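Local coordinates for protein LysR family transcriptional regulator (Vibrio vulnificus, PDB 5B7H) that probably regulates transcription as a LysR-type, OxyR-like DNA-binding factor, of which this chain is the regulatory domain, at residues 13-25 with 202-214. The protein carries 1 engineered substitution. Residues are numbered along the deposited sequence; the frame is centred on the assembly and turned at random.
Sequences SMQGQLKLGCIPT and SSRSKTFNQLAEV. With SO4 (sulfate ion), chain C; SO4 (sulfate ion), chain D.
Arg-204, at the N-cap position of helix 205-217, reaches across to the backbone of strand 16-22. Its NH1 donates to Gln-17 O at 2.8 Å, nearly straight (168°) and in the plane of both the carbonyl and the guanidinium. A weak second bond from NH2 meets the same oxygen. The bend at chi3 (60°) turns the guanidinium to the strand, where CD1 of Leu-18 lies over one of its faces. Within 202-214, Ser-202 OG accepts from Arg-204 N in an ST turn just before the helix.

The other polar bonds gather on Ser-13. Its OG donates to Gln-210 OE1 at 2.7 Å, in the amide's carbonyl plane, and accepts a longer bond from Lys-206 NZ. Ser-13 O accepts from Thr-207 OG1 at 2.8 Å, with the donor above the carbonyl plane.

Apolar packing involves the buried Leu-18, Leu-20 and Leu-211. Leu-18 CD2 and Leu-211 CD2 meet tip to tip at 3.9 Å, and Leu-20 CD1 reaches the same Leu-211 methyl. Leu-18 CD1 also touches the edge of the Phe-208 ring. Val-68 of the neighbouring strand 68-73 continues this core. Met-14, bent at chi2 and chi3, runs alongside Gln-210 in the opposite direction. Its SD is in van der Waals contact with Gln-210 OE1 at 3.2 Å, and its CE lies near Thr-207 O.

The contact packs the C-terminal helix against the first strand of the periplasmic-binding-protein-like LysR domain. Two backbone carbonyls, Ser-13 O and Gln-17 O, accept from the side chains of Thr-207 in the helix and Arg-204 at its N-cap, so much of the polar join depends on main-chain position.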
loop_
_atom_site.group_PDB
_atom_site.type_symbol
_atom_site.label_atom_id
_atom_site.label_comp_id
_atom_site.label_asym_id
_atom_site.label_seq_id
_atom_site.Cartn_x
_atom_site.Cartn_y
_atom_site.Cartn_z
ATOM N N SER A 13 -18.498 -6.782 -25.332
ATOM C CA SER A 13 -18.671 -6.940 -23.886
ATOM C C SER A 13 -17.469 -6.442 -23.054
ATOM O O SER A 13 -17.635 -6.115 -21.866
ATOM C CB SER A 13 -18.999 -8.392 -23.517
ATOM O OG SER A 13 -17.960 -9.282 -23.906
ATOM N N MET A 14 -16.260 -6.390 -23.648
ATOM C CA MET A 14 -15.121 -5.757 -22.970
ATOM C C MET A 14 -14.999 -4.285 -23.276
ATOM O O MET A 14 -13.880 -3.757 -23.321
ATOM C CB MET A 14 -13.795 -6.462 -23.261
ATOM C CG MET A 14 -13.942 -7.898 -23.271
ATOM S SD MET A 14 -14.445 -8.337 -21.611
ATOM C CE MET A 14 -13.060 -8.057 -20.482
ATOM N N GLN A 15 -16.110 -3.616 -23.528
ATOM C CA GLN A 15 -16.118 -2.186 -23.727
ATOM C C GLN A 15 -16.806 -1.523 -22.544
ATOM O O GLN A 15 -17.616 -2.129 -21.836
ATOM C CB GLN A 15 -16.823 -1.819 -25.036
ATOM C CG GLN A 15 -16.180 -2.460 -26.244
ATOM C CD GLN A 15 -16.358 -1.635 -27.503
ATOM O OE1 GLN A 15 -16.496 -0.406 -27.449
ATOM N NE2 GLN A 15 -16.366 -2.307 -28.648
ATOM N N GLY A 16 -16.463 -0.270 -22.330
ATOM C CA GLY A 16 -17.191 0.508 -21.358
ATOM C C GLY A 16 -16.488 0.491 -20.016
ATOM O O GLY A 16 -15.282 0.271 -19.927
ATOM N N GLN A 17 -17.241 0.652 -18.949
ATOM C CA GLN A 17 -16.655 0.863 -17.637
ATOM C C GLN A 17 -16.957 -0.325 -16.734
ATOM O O GLN A 17 -18.045 -0.901 -16.789
ATOM C CB GLN A 17 -17.239 2.120 -17.075
ATOM C CG GLN A 17 -16.765 2.521 -15.742
ATOM C CD GLN A 17 -17.440 3.802 -15.338
ATOM O OE1 GLN A 17 -17.005 4.893 -15.733
ATOM N NE2 GLN A 17 -18.520 3.688 -14.555
ATOM N N LEU A 18 -15.972 -0.701 -15.913
ATOM C CA LEU A 18 -16.139 -1.744 -14.917
ATOM C C LEU A 18 -15.596 -1.212 -13.597
ATOM O O LEU A 18 -14.505 -0.636 -13.599
ATOM C CB LEU A 18 -15.339 -2.962 -15.371
ATOM C CG LEU A 18 -15.647 -4.330 -14.844
ATOM C CD1 LEU A 18 -17.084 -4.643 -15.234
ATOM C CD2 LEU A 18 -14.671 -5.299 -15.498
ATOM N N LYS A 19 -16.355 -1.382 -12.501
ATOM C CA LYS A 19 -15.902 -1.087 -11.147
ATOM C C LYS A 19 -15.386 -2.364 -10.498
ATOM O O LYS A 19 -16.152 -3.287 -10.227
ATOM C CB LYS A 19 -16.987 -0.407 -10.289
ATOM C CG LYS A 19 -17.421 0.947 -10.892
ATOM C CD LYS A 19 -18.663 1.489 -10.235
ATOM C CE LYS A 19 -18.735 2.996 -10.296
ATOM N NZ LYS A 19 -19.968 3.448 -9.594
ATOM N N LEU A 20 -14.109 -2.386 -10.186
ATOM C CA LEU A 20 -13.464 -3.603 -9.695
ATOM C C LEU A 20 -12.853 -3.322 -8.331
ATOM O O LEU A 20 -12.130 -2.338 -8.170
ATOM C CB LEU A 20 -12.371 -4.081 -10.694
ATOM C CG LEU A 20 -11.646 -5.367 -10.300
ATOM C CD1 LEU A 20 -11.244 -6.113 -11.629
ATOM C CD2 LEU A 20 -10.413 -5.088 -9.461
ATOM N N GLY A 21 -13.115 -4.198 -7.366
ATOM C CA GLY A 21 -12.563 -4.091 -6.030
ATOM C C GLY A 21 -11.477 -5.138 -5.846
ATOM O O GLY A 21 -11.560 -6.239 -6.385
ATOM N N CYS A 22 -10.496 -4.813 -5.025
ATOM C CA CYS A 22 -9.408 -5.742 -4.784
ATOM C C CYS A 22 -8.794 -5.490 -3.413
ATOM O O CYS A 22 -8.794 -4.354 -2.933
ATOM C CB CYS A 22 -8.365 -5.527 -5.888
ATOM S SG CYS A 22 -7.012 -6.766 -5.930
ATOM N N ILE A 23 -8.314 -6.554 -2.768
ATOM C CA ILE A 23 -7.755 -6.469 -1.407
ATOM C C ILE A 23 -6.348 -5.886 -1.363
ATOM O O ILE A 23 -5.587 -5.948 -2.351
ATOM C CB ILE A 23 -7.779 -7.836 -0.693
ATOM C CG1 ILE A 23 -6.977 -8.856 -1.472
ATOM C CG2 ILE A 23 -9.264 -8.284 -0.518
ATOM C CD1 ILE A 23 -6.819 -10.177 -0.669
ATOM N N PRO A 24 -5.948 -5.331 -0.212
ATOM C CA PRO A 24 -4.652 -4.642 -0.151
ATOM C C PRO A 24 -3.432 -5.511 -0.434
ATOM O O PRO A 24 -2.422 -4.944 -0.847
ATOM C CB PRO A 24 -4.609 -4.098 1.285
ATOM C CG PRO A 24 -6.039 -3.944 1.643
ATOM C CD PRO A 24 -6.734 -5.133 1.015
ATOM N N THR A 25 -3.449 -6.831 -0.181
ATOM C CA THR A 25 -2.255 -7.653 -0.466
ATOM C C THR A 25 -2.261 -8.224 -1.876
ATOM O O THR A 25 -1.406 -9.074 -2.197
ATOM C CB THR A 25 -2.084 -8.778 0.567
ATOM O OG1 THR A 25 -3.201 -9.682 0.538
ATOM C CG2 THR A 25 -1.921 -8.181 1.974
ATOM N N SER A 202 -25.868 -10.512 -12.102
ATOM C CA SER A 202 -25.235 -9.564 -13.002
ATOM C C SER A 202 -25.514 -9.923 -14.458
ATOM O O SER A 202 -25.586 -11.092 -14.829
ATOM C CB SER A 202 -23.740 -9.652 -12.794
ATOM O OG SER A 202 -23.068 -8.827 -13.739
ATOM N N SER A 203 -25.641 -8.894 -15.289
ATOM C CA SER A 203 -25.749 -9.104 -16.724
ATOM C C SER A 203 -24.400 -9.019 -17.423
ATOM O O SER A 203 -24.361 -8.907 -18.653
ATOM C CB SER A 203 -26.683 -8.062 -17.337
ATOM O OG SER A 203 -26.099 -6.785 -17.200
ATOM N N ARG A 204 -23.295 -9.043 -16.675
ATOM C CA ARG A 204 -21.967 -8.862 -17.247
ATOM C C ARG A 204 -21.084 -10.103 -17.113
ATOM O O ARG A 204 -19.866 -9.998 -17.164
ATOM C CB ARG A 204 -21.315 -7.624 -16.656
ATOM C CG ARG A 204 -22.315 -6.476 -16.687
ATOM C CD ARG A 204 -21.633 -5.166 -16.469
ATOM N NE ARG A 204 -20.637 -4.914 -17.501
ATOM C CZ ARG A 204 -19.833 -3.851 -17.509
ATOM N NH1 ARG A 204 -19.932 -2.950 -16.536
ATOM N NH2 ARG A 204 -18.941 -3.684 -18.483
ATOM N N SER A 205 -21.675 -11.291 -17.020
ATOM C CA SER A 205 -20.863 -12.471 -16.745
ATOM C C SER A 205 -19.957 -12.828 -17.918
ATOM O O SER A 205 -18.879 -13.389 -17.701
ATOM C CB SER A 205 -21.745 -13.662 -16.410
ATOM O OG SER A 205 -22.661 -13.817 -17.464
ATOM N N LYS A 206 -20.353 -12.498 -19.151
ATOM C CA LYS A 206 -19.432 -12.679 -20.274
ATOM C C LYS A 206 -18.168 -11.836 -20.093
ATOM O O LYS A 206 -17.051 -12.304 -20.381
ATOM C CB LYS A 206 -20.170 -12.353 -21.586
ATOM C CG LYS A 206 -19.341 -12.463 -22.846
ATOM C CD LYS A 206 -20.204 -12.840 -24.068
ATOM C CE LYS A 206 -19.785 -12.044 -25.330
ATOM N NZ LYS A 206 -18.307 -11.990 -25.596
ATOM N N THR A 207 -18.328 -10.581 -19.645
ATOM C CA THR A 207 -17.181 -9.740 -19.334
ATOM C C THR A 207 -16.335 -10.358 -18.221
ATOM O O THR A 207 -15.109 -10.388 -18.315
ATOM C CB THR A 207 -17.672 -8.351 -18.903
ATOM O OG1 THR A 207 -18.537 -7.842 -19.923
ATOM C CG2 THR A 207 -16.542 -7.408 -18.704
ATOM N N PHE A 208 -16.981 -10.855 -17.156
ATOM C CA PHE A 208 -16.227 -11.371 -16.013
ATOM C C PHE A 208 -15.437 -12.603 -16.391
ATOM O O PHE A 208 -14.289 -12.754 -15.946
ATOM C CB PHE A 208 -17.148 -11.684 -14.838
ATOM C CG PHE A 208 -17.939 -10.490 -14.343
ATOM C CD1 PHE A 208 -17.431 -9.181 -14.418
ATOM C CD2 PHE A 208 -19.234 -10.678 -13.860
ATOM C CE1 PHE A 208 -18.231 -8.099 -13.983
ATOM C CE2 PHE A 208 -20.016 -9.609 -13.411
ATOM C CZ PHE A 208 -19.507 -8.310 -13.484
ATOM N N ASN A 209 -16.010 -13.464 -17.238
ATOM C CA ASN A 209 -15.278 -14.662 -17.635
ATOM C C ASN A 209 -14.091 -14.307 -18.534
ATOM O O ASN A 209 -13.019 -14.903 -18.392
ATOM C CB ASN A 209 -16.228 -15.698 -18.249
ATOM C CG ASN A 209 -17.057 -16.452 -17.183
ATOM O OD1 ASN A 209 -16.540 -16.905 -16.159
ATOM N ND2 ASN A 209 -18.352 -16.584 -17.441
ATOM N N GLN A 210 -14.231 -13.320 -19.436
ATOM C CA GLN A 210 -13.052 -12.872 -20.211
ATOM C C GLN A 210 -11.986 -12.268 -19.311
ATOM O O GLN A 210 -10.789 -12.484 -19.517
ATOM C CB GLN A 210 -13.406 -11.825 -21.268
ATOM C CG GLN A 210 -14.216 -12.381 -22.438
ATOM C CD GLN A 210 -14.734 -11.304 -23.364
ATOM O OE1 GLN A 210 -15.856 -10.800 -23.188
ATOM N NE2 GLN A 210 -13.924 -10.939 -24.361
ATOM N N LEU A 211 -12.401 -11.477 -18.319
ATOM C CA LEU A 211 -11.459 -10.920 -17.388
ATOM C C LEU A 211 -10.761 -12.028 -16.615
ATOM O O LEU A 211 -9.570 -11.927 -16.346
ATOM C CB LEU A 211 -12.218 -9.985 -16.433
ATOM C CG LEU A 211 -11.311 -9.131 -15.587
ATOM C CD1 LEU A 211 -10.428 -8.256 -16.480
ATOM C CD2 LEU A 211 -12.206 -8.260 -14.648
ATOM N N ALA A 212 -11.504 -13.065 -16.202
ATOM C CA ALA A 212 -10.905 -14.163 -15.448
ATOM C C ALA A 212 -9.808 -14.845 -16.268
ATOM O O ALA A 212 -8.744 -15.168 -15.715
ATOM C CB ALA A 212 -11.995 -15.193 -15.077
ATOM N N GLU A 213 -10.030 -15.008 -17.586
ATOM C CA GLU A 213 -8.996 -15.595 -18.448
ATOM C C GLU A 213 -7.738 -14.743 -18.456
ATOM O O GLU A 213 -6.608 -15.269 -18.364
ATOM C CB GLU A 213 -9.520 -15.726 -19.875
ATOM C CG GLU A 213 -10.778 -16.582 -19.982
ATOM C CD GLU A 213 -10.533 -18.033 -19.629
ATOM O OE1 GLU A 213 -9.350 -18.440 -19.521
ATOM O OE2 GLU A 213 -11.533 -18.768 -19.457
ATOM N N VAL A 214 -7.913 -13.421 -18.556
ATOM C CA VAL A 214 -6.762 -12.509 -18.555
ATOM C C VAL A 214 -5.978 -12.604 -17.249
ATOM O O VAL A 214 -4.746 -12.744 -17.234
ATOM C CB VAL A 214 -7.241 -11.062 -18.796
ATOM C CG1 VAL A 214 -6.059 -10.115 -18.629
ATOM C CG2 VAL A 214 -7.816 -10.907 -20.204
HETATM S S SO4 C . -5.535 -8.435 2.977
HETATM O O1 SO4 C . -6.928 -9.053 3.045
HETATM O O2 SO4 C . -4.642 -9.360 3.721
HETATM O O3 SO4 C . -5.200 -8.278 1.574
HETATM O O4 SO4 C . -5.578 -7.137 3.616
HETATM S S SO4 D . -25.842 -5.324 -13.139
HETATM O O1 SO4 D . -26.018 -6.281 -14.235
HETATM O O2 SO4 D . -26.150 -5.971 -11.850
HETATM O O3 SO4 D . -26.663 -4.141 -13.369
HETATM O O4 SO4 D . -24.460 -4.859 -13.193
#